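Local coordinates for protein group 3 allergen SMIPP-S Yv6023A04 (Sarcoptes scabiei type hominis, PDB 3H7O) that belongs to the trypsin-like S1 family, but is a proteolytically inactivated paralogue of the scabies mite's group 3 serine protease allergens, at residues F163-L166 / Q167-C170; L152-C155 / R156-G160. The protein carries 3 engineered substitutions. All blocks are in the same frame, centred on the assembly; numbering follows the deposited sequence.

Interaction 1. Residues F163-L166 / Q167-C170; sequences FLSL and QVFC
Ser165 and Gln167 form an ST turn just before strand 168-172, in the C-terminal barrel of this trypsin-like fold. The backbone N of Gln167 donates to Ser165 OG at 3.1 Å. The bond is bent, with an N-H...O angle of 144°. Ser165 chi1 of 75° sets OG between its own N and carbonyl carbon, and from there it reaches forward over the turn.

The Gln167 side chain folds back along the chain. Gln167 CB lies 3.9 Å from Ser165 OG, and CG continues past the carbonyl carbon of Leu166. A bend at chi2 (79°) then turns the amide back over Leu166 and Ser165. Gln167 CD rests 4.0 Å from Leu166 CB. At the tip the amide straddles two residues. Gln167 NE2 packs at 3.6 Å from Leu166 CB. Gln167 OE1 comes to 3.7 Å from Ser165 OG. The side chain also touches Ser216 and Tyr217. Its backbone bonds with Lys213, just ahead of the pairing of strand 168-172 with 209-213.

Leu164 and Val168 line the buried side of the turn, and both pack on Val210. Across the turn they barely touch. Val168 splays its two methyls over Ser165: CG1 approaches OG, and Val168 CG2 sits 3.3 Å from Ser165 O.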
ATOM      1  N   PHE A 163      -3.252 -11.707  15.660  1.00 24.88           N
ATOM      2  CA  PHE A 163      -3.277 -12.716  14.605  1.00 24.17           C
ATOM      3  C   PHE A 163      -2.688 -12.187  13.303  1.00 23.46           C
ATOM      4  O   PHE A 163      -3.059 -11.108  12.824  1.00 23.77           O
ATOM      5  CB  PHE A 163      -4.696 -13.252  14.357  1.00 23.65           C
ATOM      6  CG  PHE A 163      -4.784 -14.212  13.197  1.00 23.66           C
ATOM      7  CD1 PHE A 163      -4.465 -15.557  13.365  1.00 25.70           C
ATOM      8  CD2 PHE A 163      -5.169 -13.769  11.935  1.00 23.92           C
ATOM      9  CE1 PHE A 163      -4.531 -16.450  12.293  1.00 23.17           C
ATOM     10  CE2 PHE A 163      -5.238 -14.654  10.856  1.00 26.02           C
ATOM     11  CZ  PHE A 163      -4.917 -15.998  11.041  1.00 20.07           C
ATOM     12  N   LEU A 164      -1.772 -12.965  12.737  1.00 22.41           N
ATOM     13  CA  LEU A 164      -1.267 -12.718  11.389  1.00 22.21           C
ATOM     14  C   LEU A 164      -1.552 -13.944  10.538  1.00 22.36           C
ATOM     15  O   LEU A 164      -1.255 -15.063  10.945  1.00 22.44           O
ATOM     16  CB  LEU A 164       0.238 -12.442  11.403  1.00 22.14           C
ATOM     17  CG  LEU A 164       0.768 -11.207  12.137  1.00 23.86           C
ATOM     18  CD1 LEU A 164       2.281 -11.217  12.094  1.00 22.52           C
ATOM     19  CD2 LEU A 164       0.230  -9.933  11.518  1.00 21.86           C
ATOM     20  N   SER A 165      -2.124 -13.718   9.360  1.00 23.31           N
ATOM     21  CA  SER A 165      -2.507 -14.788   8.445  1.00 24.26           C
ATOM     22  C   SER A 165      -1.315 -15.467   7.766  1.00 23.66           C
ATOM     23  O   SER A 165      -0.157 -15.080   7.955  1.00 23.25           O
ATOM     24  CB  SER A 165      -3.446 -14.232   7.373  1.00 23.81           C
ATOM     25  OG  SER A 165      -2.723 -13.465   6.424  1.00 27.63           O
ATOM     26  N   LEU A 166      -1.626 -16.482   6.967  1.00 23.97           N
ATOM     27  CA  LEU A 166      -0.647 -17.183   6.146  1.00 25.33           C
ATOM     28  C   LEU A 166      -0.186 -16.332   4.964  1.00 26.94           C
ATOM     29  O   LEU A 166       0.879 -16.574   4.392  1.00 29.25           O
ATOM     30  CB  LEU A 166      -1.243 -18.502   5.636  1.00 25.36           C
ATOM     31  CG  LEU A 166      -1.477 -19.606   6.672  1.00 23.00           C
ATOM     32  CD1 LEU A 166      -2.452 -20.656   6.136  1.00 26.05           C
ATOM     33  CD2 LEU A 166      -0.159 -20.253   7.073  1.00 21.44           C
ATOM     34  N   GLN A 167      -0.985 -15.329   4.607  1.00 26.60           N
ATOM     35  CA  GLN A 167      -0.751 -14.559   3.393  1.00 27.50           C
ATOM     36  C   GLN A 167      -0.002 -13.246   3.646  1.00 27.71           C
ATOM     37  O   GLN A 167      -0.306 -12.219   3.037  1.00 28.37           O
ATOM     38  CB  GLN A 167      -2.073 -14.309   2.659  1.00 27.87           C
ATOM     39  CG  GLN A 167      -2.708 -15.565   2.053  1.00 30.29           C
ATOM     40  CD  GLN A 167      -3.435 -16.427   3.068  1.00 34.72           C
ATOM     41  OE1 GLN A 167      -4.002 -15.924   4.039  1.00 36.36           O
ATOM     42  NE2 GLN A 167      -3.429 -17.737   2.843  1.00 37.41           N
ATOM     43  N   VAL A 168       0.979 -13.292   4.542  1.00 27.36           N
ATOM     44  CA  VAL A 168       1.800 -12.120   4.844  1.00 26.83           C
ATOM     45  C   VAL A 168       3.292 -12.459   4.841  1.00 26.36           C
ATOM     46  O   VAL A 168       3.678 -13.628   4.881  1.00 25.74           O
ATOM     47  CB  VAL A 168       1.414 -11.447   6.205  1.00 26.33           C
ATOM     48  CG1 VAL A 168      -0.043 -10.964   6.198  1.00 29.03           C
ATOM     49  CG2 VAL A 168       1.688 -12.371   7.397  1.00 26.56           C
ATOM     50  N   PHE A 169       4.123 -11.424   4.754  1.00 25.22           N
ATOM     51  CA  PHE A 169       5.527 -11.536   5.113  1.00 25.20           C
ATOM     52  C   PHE A 169       5.908 -10.326   5.955  1.00 26.24           C
ATOM     53  O   PHE A 169       5.182  -9.319   5.993  1.00 26.41           O
ATOM     54  CB  PHE A 169       6.445 -11.689   3.885  1.00 24.82           C
ATOM     55  CG  PHE A 169       6.546 -10.455   3.028  1.00 24.92           C
ATOM     56  CD1 PHE A 169       5.671 -10.259   1.963  1.00 24.39           C
ATOM     57  CD2 PHE A 169       7.526  -9.497   3.272  1.00 27.39           C
ATOM     58  CE1 PHE A 169       5.763  -9.117   1.164  1.00 24.98           C
ATOM     59  CE2 PHE A 169       7.625  -8.348   2.478  1.00 25.16           C
ATOM     60  CZ  PHE A 169       6.748  -8.162   1.424  1.00 24.51           C
ATOM     61  N   CYS A 170       7.036 -10.435   6.642  1.00 26.65           N
ATOM     62  CA  CYS A 170       7.512  -9.353   7.489  1.00 27.10           C
ATOM     63  C   CYS A 170       8.861  -8.841   7.022  1.00 26.83           C
ATOM     64  O   CYS A 170       9.657  -9.587   6.452  1.00 27.10           O
ATOM     65  CB  CYS A 170       7.591  -9.811   8.942  1.00 28.13           C
ATOM     66  SG  CYS A 170       6.012 -10.321   9.644  1.00 31.74           S
TER

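Interaction 2. Residues L152-C155 / R156-G160; sequences LDEC and RTKYG
Helix 152-159 is the short intermediate helix of the trypsin-like fold, and Leu152, Asp153 and Arg156 meet along one side of it. The Arg156 side chain runs extended from CG to NE, back toward the start of the helix. Its NE and NH1 bond to Leu164 O and Ser165 O of the following loop. Leu152 covers one guanidinium face: CD1 sits 4.1 Å above its plane, over the centre, and Leu152 CD2 lies 3.5 Å from Arg156 NH1. At the edge, Asp153 OD1 makes a 3.3 Å salt bridge to Arg156 NH2. The carboxylate is turned 47° from the guanidinium plane, so the two groups do not pair flat.

One turn on, Cys155 O meets the Tyr159 ring at its edge, 3.4 Å from Tyr159 CD1. Cys155 SG approaches obliquely, 5.0 Å from the Tyr159 ring centroid and 62° off its normal.

On the outer side, Glu154 OE2 and Lys158 NZ are 4.2 Å apart. A water accepts from Lys158 and donates weakly to Glu154. Gly160, with positive phi, is the first residue to leave helical geometry.

The helix lies at the edge of the barrel. Leu152 packs on Val168 and Cys170 of strand 168-172, while Tyr159 OH bonds to Pro208 O just before strand 209-213.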
ATOM      1  N   LEU A 152       9.133 -15.294   9.179  1.00 30.93           N
ATOM      2  CA  LEU A 152       7.705 -15.118   9.449  1.00 31.76           C
ATOM      3  C   LEU A 152       7.245 -15.650  10.815  1.00 32.19           C
ATOM      4  O   LEU A 152       6.514 -14.961  11.528  1.00 32.09           O
ATOM      5  CB  LEU A 152       6.858 -15.718   8.322  1.00 31.13           C
ATOM      6  CG  LEU A 152       5.337 -15.535   8.399  1.00 32.04           C
ATOM      7  CD1 LEU A 152       4.938 -14.063   8.586  1.00 33.12           C
ATOM      8  CD2 LEU A 152       4.688 -16.107   7.160  1.00 32.97           C
ATOM      9  N   ASP A 153       7.663 -16.866  11.165  1.00 32.99           N
ATOM     10  CA  ASP A 153       7.320 -17.456  12.463  1.00 33.17           C
ATOM     11  C   ASP A 153       7.898 -16.636  13.623  1.00 33.45           C
ATOM     12  O   ASP A 153       7.240 -16.442  14.646  1.00 33.48           O
ATOM     13  CB  ASP A 153       7.764 -18.927  12.537  1.00 33.56           C
ATOM     14  CG  ASP A 153       6.863 -19.866  11.728  1.00 33.83           C
ATOM     15  OD1 ASP A 153       5.787 -19.443  11.249  1.00 38.84           O
ATOM     16  OD2 ASP A 153       7.227 -21.047  11.570  1.00 39.15           O
ATOM     17  N   GLU A 154       9.122 -16.152  13.433  1.00 33.07           N
ATOM     18  CA  GLU A 154       9.779 -15.222  14.347  1.00 33.77           C
ATOM     19  C   GLU A 154       9.001 -13.902  14.463  1.00 33.04           C
ATOM     20  O   GLU A 154       8.858 -13.348  15.556  1.00 33.29           O
ATOM     21  CB  GLU A 154      11.216 -14.981  13.864  1.00 34.58           C
ATOM     22  CG  GLU A 154      11.982 -13.844  14.532  1.00 40.08           C
ATOM     23  CD  GLU A 154      13.436 -13.789  14.093  1.00 46.87           C
ATOM     24  OE1 GLU A 154      14.112 -14.844  14.111  1.00 49.29           O
ATOM     25  OE2 GLU A 154      13.905 -12.687  13.733  1.00 50.19           O
ATOM     26  N   CYS A 155       8.500 -13.410  13.333  1.00 31.25           N
ATOM     27  CA  CYS A 155       7.690 -12.198  13.303  1.00 30.11           C
ATOM     28  C   CYS A 155       6.350 -12.396  14.015  1.00 28.47           C
ATOM     29  O   CYS A 155       5.880 -11.495  14.708  1.00 28.49           O
ATOM     30  CB  CYS A 155       7.472 -11.743  11.856  1.00 30.57           C
ATOM     31  SG  CYS A 155       6.363 -10.324  11.647  1.00 31.35           S
ATOM     32  N   ARG A 156       5.744 -13.572  13.854  1.00 27.54           N
ATOM     33  CA  ARG A 156       4.474 -13.867  14.526  1.00 27.02           C
ATOM     34  C   ARG A 156       4.585 -13.911  16.055  1.00 26.77           C
ATOM     35  O   ARG A 156       3.691 -13.424  16.750  1.00 26.95           O
ATOM     36  CB  ARG A 156       3.819 -15.144  13.983  1.00 27.02           C
ATOM     37  CG  ARG A 156       3.096 -14.933  12.658  1.00 26.43           C
ATOM     38  CD  ARG A 156       1.947 -15.919  12.450  1.00 26.23           C
ATOM     39  NE  ARG A 156       1.571 -16.035  11.036  1.00 25.11           N
ATOM     40  CZ  ARG A 156       2.190 -16.825  10.160  1.00 27.11           C
ATOM     41  NH1 ARG A 156       1.781 -16.870   8.899  1.00 26.74           N
ATOM     42  NH2 ARG A 156       3.222 -17.572  10.540  1.00 26.62           N
ATOM     43  N   THR A 157       5.671 -14.477  16.578  1.00 26.67           N
ATOM     44  CA  THR A 157       5.866 -14.499  18.034  1.00 27.76           C
ATOM     45  C   THR A 157       6.053 -13.081  18.599  1.00 27.33           C
ATOM     46  O   THR A 157       5.606 -12.793  19.707  1.00 27.16           O
ATOM     47  CB  THR A 157       6.973 -15.499  18.515  1.00 28.42           C
ATOM     48  OG1 THR A 157       7.307 -15.246  19.886  1.00 30.25           O
ATOM     49  CG2 THR A 157       8.233 -15.398  17.686  1.00 31.58           C
ATOM     50  N   LYS A 158       6.677 -12.198  17.820  1.00 26.54           N
ATOM     51  CA  LYS A 158       6.840 -10.798  18.226  1.00 26.99           C
ATOM     52  C   LYS A 158       5.506 -10.054  18.283  1.00 26.86           C
ATOM     53  O   LYS A 158       5.317  -9.177  19.127  1.00 27.34           O
ATOM     54  CB  LYS A 158       7.825 -10.070  17.309  1.00 27.28           C
ATOM     55  CG  LYS A 158       9.273 -10.419  17.586  1.00 27.07           C
ATOM     56  CD  LYS A 158      10.221  -9.728  16.624  1.00 29.15           C
ATOM     57  CE  LYS A 158      11.655 -10.108  16.928  1.00 30.95           C
ATOM     58  NZ  LYS A 158      12.616  -9.384  16.059  1.00 32.25           N
ATOM     59  N   TYR A 159       4.585 -10.415  17.392  1.00 26.23           N
ATOM     60  CA  TYR A 159       3.250  -9.818  17.375  1.00 26.81           C
ATOM     61  C   TYR A 159       2.317 -10.394  18.440  1.00 27.05           C
ATOM     62  O   TYR A 159       1.234  -9.853  18.679  1.00 26.32           O
ATOM     63  CB  TYR A 159       2.631  -9.909  15.977  1.00 26.39           C
ATOM     64  CG  TYR A 159       2.949  -8.706  15.123  1.00 26.61           C
ATOM     65  CD1 TYR A 159       4.193  -8.572  14.498  1.00 24.71           C
ATOM     66  CD2 TYR A 159       2.010  -7.689  14.951  1.00 26.83           C
ATOM     67  CE1 TYR A 159       4.490  -7.450  13.715  1.00 25.39           C
ATOM     68  CE2 TYR A 159       2.292  -6.573  14.168  1.00 29.91           C
ATOM     69  CZ  TYR A 159       3.530  -6.455  13.555  1.00 26.64           C
ATOM     70  OH  TYR A 159       3.795  -5.342  12.778  1.00 28.26           O
ATOM     71  N   GLY A 160       2.750 -11.481  19.074  1.00 28.79           N
ATOM     72  CA  GLY A 160       2.065 -12.061  20.230  1.00 29.35           C
ATOM     73  C   GLY A 160       0.608 -12.420  19.992  1.00 29.48           C
ATOM     74  O   GLY A 160       0.311 -13.264  19.153  1.00 29.67           O
TER
HETATM   75  O   HOH W   1      15.294 -10.999  16.438  1.00 37.27           O

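Interaction 2 precedes interaction 1 in the chain, and their centres lie about 9 Å apart. Three kinds of contact join them. The Cys155 SG to Cys170 SG disulfide (2.0 Å) ties helix 152-159 to strand 168-172. Arg156 NE bonds to Leu164 O, and Arg156 NH1 probably bonds to Ser165 O at 2.8 Å. One guanidinium thus reaches the carbonyls of Leu164 and Ser165, at the entry to the ST turn, as well as Asp153. Leu152 CD2 packs 3.5 Å from Val168 O. These contacts hold residues 164-170 against helix 152-159. In active trypsin relatives the chain beyond this strand goes on to the primary specificity pocket and the catalytic serine.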